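Local coordinates for protein killer cell lectin-like receptor 3 (PDB 3C8J) that serves as a homodimeric, disulfide-linked lectin-like receptor on mouse natural killer cells that recognises class I MHC molecules, at residues A[124-127]-A[128-131]. The protein carries 4 engineered substitutions. Numbering follows the deposited sequence.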
loop_
_atom_site.group_PDB
_atom_site.type_symbol
_atom_site.label_atom_id
_atom_site.label_comp_id
_atom_site.label_asym_id
_atom_site.label_seq_id
_atom_site.Cartn_x
_atom_site.Cartn_y
_atom_site.Cartn_z
ATOM N N LEU A 124 6.648 3.695 -10.814
ATOM C CA LEU A 124 5.962 3.781 -12.109
ATOM C C LEU A 124 5.249 2.456 -12.468
ATOM O O LEU A 124 4.038 2.430 -12.719
ATOM C CB LEU A 124 6.917 4.207 -13.240
ATOM C CG LEU A 124 6.418 4.068 -14.696
ATOM C CD1 LEU A 124 5.059 4.723 -14.941
ATOM C CD2 LEU A 124 7.419 4.611 -15.671
ATOM N N LYS A 125 6.010 1.371 -12.474
ATOM C CA LYS A 125 5.480 0.054 -12.796
ATOM C C LYS A 125 4.398 -0.373 -11.825
ATOM O O LYS A 125 3.387 -0.937 -12.250
ATOM C CB LYS A 125 6.590 -0.988 -12.853
ATOM C CG LYS A 125 7.557 -0.725 -13.999
ATOM C CD LYS A 125 8.313 -1.963 -14.427
ATOM C CE LYS A 125 9.530 -1.576 -15.233
ATOM N NZ LYS A 125 10.517 -2.678 -15.241
ATOM N N PHE A 126 4.546 -0.074 -10.539
ATOM C CA PHE A 126 3.457 -0.407 -9.651
ATOM C C PHE A 126 2.171 0.291 -10.099
ATOM O O PHE A 126 1.107 -0.314 -10.136
ATOM C CB PHE A 126 3.744 -0.032 -8.208
ATOM C CG PHE A 126 2.495 0.114 -7.394
ATOM C CD1 PHE A 126 1.806 -1.001 -6.962
ATOM C CD2 PHE A 126 1.986 1.365 -7.099
ATOM C CE1 PHE A 126 0.633 -0.882 -6.236
ATOM C CE2 PHE A 126 0.806 1.491 -6.358
ATOM C CZ PHE A 126 0.127 0.372 -5.940
ATOM N N LEU A 127 2.263 1.568 -10.419
ATOM C CA LEU A 127 1.080 2.324 -10.834
ATOM C C LEU A 127 0.434 1.745 -12.085
ATOM O O LEU A 127 -0.791 1.555 -12.115
ATOM C CB LEU A 127 1.428 3.775 -11.042
ATOM C CG LEU A 127 1.730 4.480 -9.723
ATOM C CD1 LEU A 127 2.403 5.796 -9.986
ATOM C CD2 LEU A 127 0.439 4.656 -8.887
ATOM N N GLN A 128 1.250 1.386 -13.072
ATOM C CA GLN A 128 0.723 0.865 -14.323
ATOM C C GLN A 128 0.067 -0.511 -14.173
ATOM O O GLN A 128 -0.969 -0.800 -14.802
ATOM C CB GLN A 128 1.798 0.845 -15.382
ATOM C CG GLN A 128 2.363 2.202 -15.664
ATOM C CD GLN A 128 3.540 2.165 -16.608
ATOM O OE1 GLN A 128 4.475 1.384 -16.446
ATOM N NE2 GLN A 128 3.500 3.019 -17.608
ATOM N N ARG A 129 0.654 -1.363 -13.334
ATOM C CA ARG A 129 0.003 -2.612 -12.989
ATOM C C ARG A 129 -1.317 -2.333 -12.264
ATOM O O ARG A 129 -2.256 -3.087 -12.389
ATOM C CB ARG A 129 0.911 -3.465 -12.106
ATOM C CG ARG A 129 2.072 -4.125 -12.821
ATOM C CD ARG A 129 2.879 -5.031 -11.855
ATOM N NE ARG A 129 4.128 -4.418 -11.343
ATOM C CZ ARG A 129 4.318 -4.097 -10.063
ATOM N NH1 ARG A 129 3.367 -4.322 -9.170
ATOM N NH2 ARG A 129 5.452 -3.563 -9.658
ATOM N N HIS A 130 -1.380 -1.246 -11.492
ATOM C CA HIS A 130 -2.512 -1.012 -10.599
ATOM C C HIS A 130 -3.722 -0.421 -11.330
ATOM O O HIS A 130 -4.861 -0.872 -11.223
ATOM C CB HIS A 130 -2.101 -0.042 -9.509
ATOM C CG HIS A 130 -3.248 0.398 -8.671
ATOM N ND1 HIS A 130 -3.830 -0.426 -7.730
ATOM C CD2 HIS A 130 -3.979 1.537 -8.687
ATOM C CE1 HIS A 130 -4.849 0.203 -7.171
ATOM N NE2 HIS A 130 -4.967 1.393 -7.747
ATOM N N VAL A 131 -3.420 0.631 -12.071
ATOM C CA VAL A 131 -4.389 1.483 -12.699
ATOM C C VAL A 131 -5.430 0.681 -13.497
ATOM O O VAL A 131 -5.096 -0.338 -14.133
ATOM C CB VAL A 131 -3.575 2.497 -13.510
ATOM C CG1 VAL A 131 -3.881 2.495 -14.991
ATOM C CG2 VAL A 131 -3.568 3.876 -12.817
#
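Arg129 folds back over Lys125 and Phe126, in the turn of helix that precedes it. CB and CG both lie against the carbonyl oxygen of Lys125, the acceptor of Arg129's own main-chain N-H (N to O 3.0 Å, N-H...O 172°). A bend at chi3 (-100°) then turns the chain back along the helix: NE passes 3.7 Å from Lys125 O, CZ comes to 3.8 Å from Phe126 CA, and NH2 ends near Phe126 N and CA. The guanidinium lies with one face over the Lys125–Phe126 peptide, while NH1 sits at the edge of the Phe126 ring. A long, flexible arginine suits this exposed side, its methylenes covering the Lys125 carbonyl.

One turn apart, Gln128 and Leu124 cross at an angle, Leu124 CD1 resting 3.4 Å from Gln128 CD; glutamine lays its chain on leucine while NE2 reaches a weak bond with Ser177 O. With CG anti to the backbone N (chi1 158°), the Phe126 ring is carried along the helix toward His130, whose CB lies over the rim of one face. The two aromatic planes are nearly parallel but slid apart, centroids separated by 5.7 Å; histidine also gives a flat ring for Phe85 and Phe94, and its NE2 is hydrogen-bonded to Tyr83 OH. The branched, nonpolar ends of Leu124 and Leu127 fill the buried side against Ile118 and Leu176. Val131, whose N still bonds to Leu127 O (2.8 Å), leaves helical geometry. This is the C-terminal end of an amphipathic alpha-helix, the second long helix of the C-type lectin-like fold, packed on strands 90-96 and 173-176.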